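Local coordinates for Ceg4 (Legionella pneumophila subsp. pneumophila, PDB 6AOK), which acts as a magnesium-binding, HAD-like phosphotyrosine phosphatase, a bacterial effector that attenuates activation of eukaryotic MAPK pathways, at residues Q38-G43 with I61-L66; D18-V23 with A116-A121. All blocks are in the same frame, centred on the assembly; numbering follows the deposited sequence. Where two conformers were deposited one is given.

Contact 1 (Q38-G43 with I61-L66); sequences QSLLQG and IEAQAL
Leu-40 and Leu-66 meet through one methyl each: CD2 of Leu-40 lies 3.7 Å from CD1 of Leu-66, and the two side chains run past one another in opposite directions. The same Leu-40 methyl is 3.9 Å from CB of Leu-66, so a single branch touches both the CB and the terminal methyl of its neighbour. In Leu-40 the CG stands opposite the carbonyl carbon (chi1 -54°), which sends CD2 across to helix 60-71, while the other methyl serves Tyr-118 of helix 116-125. Ala-63, one turn before Leu-66, places its CB 4.0 Å from Leu-40 CD2; the Leu-40 and Ala-63 CA atoms, 5.9 Å apart, are the closest CA pair of the two segments. Ser-39 joins through its main chain, its carbonyl O resting 3.5 Å from Leu-66 CD1. That carbonyl also accepts a hydrogen bond from Lys-58 NZ, and the Ser-39 hydroxyl is hydrogen-bonded to Phe-36 O. No hydrogen bond joins 38-43 to 61-66. The apolar contact thus joins the turn around Leu-40 to helix 60-71 within the segment inserted between the first two strands of the HAD-like fold, a position consistent with a C1-type cap of HAD phosphatases.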
loop_
_atom_site.group_PDB
_atom_site.type_symbol
_atom_site.label_atom_id
_atom_site.label_comp_id
_atom_site.label_asym_id
_atom_site.label_seq_id
_atom_site.Cartn_x
_atom_site.Cartn_y
_atom_site.Cartn_z
ATOM N N GLN A 38 8.216 16.968 4.275
ATOM C CA GLN A 38 7.990 18.332 3.793
ATOM C C GLN A 38 9.041 18.733 2.775
ATOM O O GLN A 38 8.760 19.537 1.866
ATOM C CB GLN A 38 7.984 19.311 4.981
ATOM C CG GLN A 38 6.717 19.073 5.873
ATOM C CD GLN A 38 5.472 19.675 5.254
ATOM O OE1 GLN A 38 5.502 20.756 4.652
ATOM N NE2 GLN A 38 4.380 19.041 5.465
ATOM N N SER A 39 10.263 18.201 2.904
ATOM C CA SER A 39 11.324 18.492 1.928
ATOM C C SER A 39 11.013 17.952 0.542
ATOM O O SER A 39 11.653 18.373 -0.445
ATOM C CB SER A 39 12.675 17.921 2.418
ATOM O OG SER A 39 12.756 16.480 2.208
ATOM N N LEU A 40 10.060 17.021 0.428
ATOM C CA LEU A 40 9.696 16.508 -0.888
ATOM C C LEU A 40 8.699 17.406 -1.608
ATOM O O LEU A 40 8.349 17.113 -2.758
ATOM C CB LEU A 40 9.079 15.106 -0.778
ATOM C CG LEU A 40 9.919 14.056 -0.029
ATOM C CD1 LEU A 40 9.116 12.803 0.223
ATOM C CD2 LEU A 40 11.132 13.699 -0.902
ATOM N N LEU A 41 8.189 18.452 -0.965
ATOM C CA LEU A 41 7.209 19.325 -1.612
ATOM C C LEU A 41 7.911 20.498 -2.287
ATOM O O LEU A 41 8.857 21.055 -1.748
ATOM C CB LEU A 41 6.179 19.832 -0.588
ATOM C CG LEU A 41 5.517 18.699 0.246
ATOM C CD1 LEU A 41 4.577 19.320 1.343
ATOM C CD2 LEU A 41 4.707 17.783 -0.664
ATOM N N GLN A 42 7.422 20.887 -3.464
ATOM C CA GLN A 42 7.892 22.117 -4.084
ATOM C C GLN A 42 7.695 23.288 -3.124
ATOM O O GLN A 42 6.699 23.347 -2.402
ATOM C CB GLN A 42 7.115 22.361 -5.387
ATOM C CG GLN A 42 7.400 21.274 -6.440
ATOM C CD GLN A 42 6.578 21.509 -7.690
ATOM O OE1 GLN A 42 6.370 22.659 -8.088
ATOM N NE2 GLN A 42 6.074 20.436 -8.289
ATOM N N GLY A 43 8.662 24.199 -3.103
ATOM C CA GLY A 43 8.586 25.384 -2.243
ATOM C C GLY A 43 8.997 25.163 -0.809
ATOM O O GLY A 43 8.850 26.080 0.007
ATOM N N ILE A 61 12.272 12.172 -9.829
ATOM C CA ILE A 61 13.719 11.957 -9.775
ATOM C C ILE A 61 14.355 12.784 -8.656
ATOM O O ILE A 61 15.371 12.378 -8.086
ATOM C CB ILE A 61 14.396 12.255 -11.129
ATOM C CG1 ILE A 61 15.795 11.608 -11.185
ATOM C CG2 ILE A 61 14.534 13.746 -11.359
ATOM C CD1 ILE A 61 15.765 10.027 -10.974
ATOM N N GLU A 62 13.778 13.948 -8.329
ATOM C CA GLU A 62 14.226 14.722 -7.173
ATOM C C GLU A 62 13.875 14.028 -5.870
ATOM O O GLU A 62 14.664 14.037 -4.926
ATOM C CB GLU A 62 13.580 16.105 -7.143
ATOM C CG GLU A 62 13.602 16.948 -8.389
ATOM C CD GLU A 62 12.971 18.325 -8.108
ATOM O OE1 GLU A 62 13.692 19.114 -7.505
ATOM O OE2 GLU A 62 11.799 18.620 -8.487
ATOM N N ALA A 63 12.653 13.459 -5.781
ATOM C CA ALA A 63 12.284 12.729 -4.568
ATOM C C ALA A 63 13.225 11.551 -4.351
ATOM O O ALA A 63 13.650 11.265 -3.219
ATOM C CB ALA A 63 10.830 12.234 -4.656
ATOM N N GLN A 64 13.575 10.865 -5.436
ATOM C CA GLN A 64 14.533 9.769 -5.327
ATOM C C GLN A 64 15.867 10.260 -4.755
ATOM O O GLN A 64 16.469 9.609 -3.885
ATOM C CB GLN A 64 14.706 9.143 -6.718
ATOM C CG GLN A 64 15.769 8.075 -6.771
ATOM C CD GLN A 64 15.301 6.734 -6.200
ATOM O OE1 GLN A 64 14.071 6.511 -5.940
ATOM N NE2 GLN A 64 16.275 5.838 -5.969
ATOM N N ALA A 65 16.352 11.402 -5.248
ATOM C CA ALA A 65 17.612 11.959 -4.758
ATOM C C ALA A 65 17.548 12.267 -3.269
ATOM O O ALA A 65 18.521 12.041 -2.533
ATOM C CB ALA A 65 17.957 13.233 -5.531
ATOM N N LEU A 66 16.413 12.792 -2.812
ATOM C CA LEU A 66 16.230 13.076 -1.385
ATOM C C LEU A 66 16.157 11.795 -0.541
ATOM O O LEU A 66 16.705 11.744 0.577
ATOM C CB LEU A 66 14.969 13.923 -1.209
ATOM C CG LEU A 66 15.153 15.355 -1.755
ATOM C CD1 LEU A 66 13.792 16.085 -1.923
ATOM C CD2 LEU A 66 16.024 16.182 -0.816
#

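Contact 2 (D18-V23 with A116-A121). With MG (magnesium ion), chain B.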
loop_
_atom_site.group_PDB
_atom_site.type_symbol
_atom_site.label_atom_id
_atom_site.label_comp_id
_atom_site.label_asym_id
_atom_site.label_seq_id
_atom_site.Cartn_x
_atom_site.Cartn_y
_atom_site.Cartn_z
ATOM N N ASP A 18 -3.996 -0.134 3.991
ATOM C CA ASP A 18 -3.464 1.167 4.368
ATOM C C ASP A 18 -1.980 1.268 3.968
ATOM O O ASP A 18 -1.317 0.263 3.686
ATOM C CB ASP A 18 -3.650 1.342 5.892
ATOM C CG ASP A 18 -3.161 2.692 6.390
ATOM O OD1 ASP A 18 -3.478 3.738 5.749
ATOM O OD2 ASP A 18 -2.473 2.695 7.433
ATOM N N PHE A 19 -1.464 2.504 3.915
ATOM C CA PHE A 19 -0.035 2.679 3.660
ATOM C C PHE A 19 0.724 3.014 4.945
ATOM O O PHE A 19 1.453 2.155 5.468
ATOM C CB PHE A 19 0.205 3.737 2.545
ATOM C CG PHE A 19 1.661 3.904 2.194
ATOM C CD1 PHE A 19 2.319 2.939 1.428
ATOM C CD2 PHE A 19 2.371 5.030 2.622
ATOM C CE1 PHE A 19 3.658 3.071 1.111
ATOM C CE2 PHE A 19 3.730 5.158 2.305
ATOM C CZ PHE A 19 4.360 4.186 1.547
ATOM N N ASP A 20 0.564 4.230 5.487
ATOM C CA ASP A 20 1.398 4.682 6.609
ATOM C C ASP A 20 1.054 3.912 7.868
ATOM O O ASP A 20 -0.102 3.978 8.330
ATOM C CB ASP A 20 1.180 6.169 6.883
ATOM C CG ASP A 20 1.565 7.043 5.727
ATOM O OD1 ASP A 20 2.773 7.091 5.339
ATOM O OD2 ASP A 20 0.636 7.669 5.172
ATOM N N GLY A 21 2.060 3.251 8.465
ATOM C CA GLY A 21 1.851 2.500 9.674
ATOM C C GLY A 21 1.329 1.095 9.437
ATOM O O GLY A 21 1.202 0.327 10.386
ATOM N N THR A 22 1.050 0.741 8.198
ATOM C CA THR A 22 0.672 -0.614 7.833
ATOM C C THR A 22 1.742 -1.205 6.929
ATOM O O THR A 22 2.458 -2.145 7.316
ATOM C CB THR A 22 -0.718 -0.567 7.156
ATOM O OG1 THR A 22 -1.692 -0.047 8.103
ATOM C CG2 THR A 22 -1.132 -1.961 6.663
ATOM N N VAL A 23 1.909 -0.639 5.744
ATOM C CA VAL A 23 3.054 -0.974 4.904
ATOM C C VAL A 23 4.348 -0.368 5.485
ATOM O O VAL A 23 5.396 -1.017 5.497
ATOM C CB VAL A 23 2.781 -0.501 3.456
ATOM C CG1 VAL A 23 3.966 -0.734 2.590
ATOM C CG2 VAL A 23 1.554 -1.226 2.801
ATOM N N ALA A 116 -0.675 9.599 -3.713
ATOM C CA ALA A 116 -0.040 8.698 -4.679
ATOM C C ALA A 116 1.401 9.096 -4.997
ATOM O O ALA A 116 2.261 8.218 -5.166
ATOM C CB ALA A 116 -0.874 8.671 -5.971
ATOM N N GLU A 117 1.707 10.392 -5.106
ATOM C CA GLU A 117 3.083 10.711 -5.528
ATOM C C GLU A 117 4.077 10.220 -4.486
ATOM O O GLU A 117 5.171 9.731 -4.826
ATOM C CB GLU A 117 3.301 12.209 -5.784
ATOM C CG GLU A 117 2.373 12.791 -6.776
ATOM C CD GLU A 117 1.190 13.505 -6.088
ATOM O OE1 GLU A 117 0.478 12.919 -5.217
ATOM O OE2 GLU A 117 0.980 14.666 -6.432
ATOM N N TYR A 118 3.689 10.293 -3.222
ATOM C CA TYR A 118 4.600 9.920 -2.149
ATOM C C TYR A 118 4.760 8.414 -2.088
ATOM O O TYR A 118 5.880 7.890 -1.959
ATOM C CB TYR A 118 4.049 10.424 -0.813
ATOM C CG TYR A 118 4.958 9.991 0.309
ATOM C CD1 TYR A 118 4.561 9.025 1.235
ATOM C CD2 TYR A 118 6.236 10.553 0.422
ATOM C CE1 TYR A 118 5.453 8.625 2.294
ATOM C CE2 TYR A 118 7.106 10.174 1.454
ATOM C CZ TYR A 118 6.708 9.211 2.374
ATOM O OH TYR A 118 7.518 8.874 3.435
ATOM N N ILE A 119 3.633 7.704 -2.154
ATOM C CA ILE A 119 3.649 6.249 -2.115
ATOM C C ILE A 119 4.485 5.699 -3.267
ATOM O O ILE A 119 5.340 4.839 -3.059
ATOM C CB ILE A 119 2.198 5.706 -2.127
ATOM C CG1 ILE A 119 1.492 6.078 -0.805
ATOM C CG2 ILE A 119 2.205 4.223 -2.403
ATOM C CD1 ILE A 119 -0.056 5.901 -0.892
ATOM N N LYS A 120 4.299 6.236 -4.483
ATOM C CA LYS A 120 5.075 5.756 -5.621
ATOM C C LYS A 120 6.564 6.044 -5.450
ATOM O O LYS A 120 7.413 5.255 -5.905
ATOM C CB LYS A 120 4.560 6.390 -6.903
ATOM C CG LYS A 120 3.182 5.903 -7.305
ATOM C CD LYS A 120 2.934 6.554 -8.673
ATOM C CE LYS A 120 1.553 6.540 -9.021
ATOM N NZ LYS A 120 1.436 7.321 -10.334
ATOM N N ALA A 121 6.907 7.180 -4.836
ATOM C CA ALA A 121 8.327 7.454 -4.587
ATOM C C ALA A 121 8.914 6.461 -3.592
ATOM O O ALA A 121 10.078 6.079 -3.730
ATOM C CB ALA A 121 8.542 8.879 -4.081
HETATM MG MG MG B . -2.062 4.000 8.865
HETATM O O HOH W 1 -2.415 5.726 7.824
HETATM O O HOH W 2 -4.135 4.083 9.219
HETATM O O HOH W 3 -1.566 5.096 10.602
#
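Phe-19 projects from the loop after strand 13-17 of the Rossmann-like core, a loop whose sequence fits the HAD-type DxDx(T/V) motif, and lays one ring face against Ile-119 of helix 116-125. Ile-119 CG1 sits almost over the ring centre, 3.7 Å from the centroid and 12° off the normal, a CH-pi contact; CG2 and CD1 extend the cover toward CE1 and CB of Phe-19. The ring edge meets Tyr-118, whose CE1 is 3.9 Å from Phe-19 CE2, with the side chains crossing at about a right angle. With its CG trans to the backbone N (chi1 -177°), Phe-19 reaches the helix while its neighbours in sequence serve the metal. Asp-18 OD2 and Asp-20 O each bind the magnesium ion at 2.0 Å, and Asp-167 and three waters complete the shell. Further out, Lys-144 forms a salt bridge with Asp-18 OD1, and Asn-114 ND2 hydrogen-bonds to Asp-20 OD2. Gly-21, at positive phi, takes the loop round beside the ion. Backbone N-H groups of Thr-22 and, more weakly, Val-23 converge on Phe-19 O. Magnesium lies on the side of Asp-18 OD2 nearer OD1, and Thr-22 OG1 donates to that oxygen's anti lone pair, 2.9 Å away.

In this N-terminal phosphatase domain, contact 1 is nested within the stretch of chain that contact 2 closes, and their centres lie 15 Å apart. They touch directly. Leu-40 CD1 comes within 3.5 Å of Tyr-118 CE2, and Ala-63 CB lies 4.1 Å from Ala-121 CB, so helix 116-125 packs against both 38-43 and 61-66. Through Tyr-118 a continuous line of side chains runs from Leu-40 to Phe-19 in the metal-binding loop. Contact 2 contains two of the magnesium ligand residues, whereas contact 1 stands back from the ion, its Leu-40 side chain about 10 Å from that of Asp-20. Together they join the inserted helices to the catalytic core.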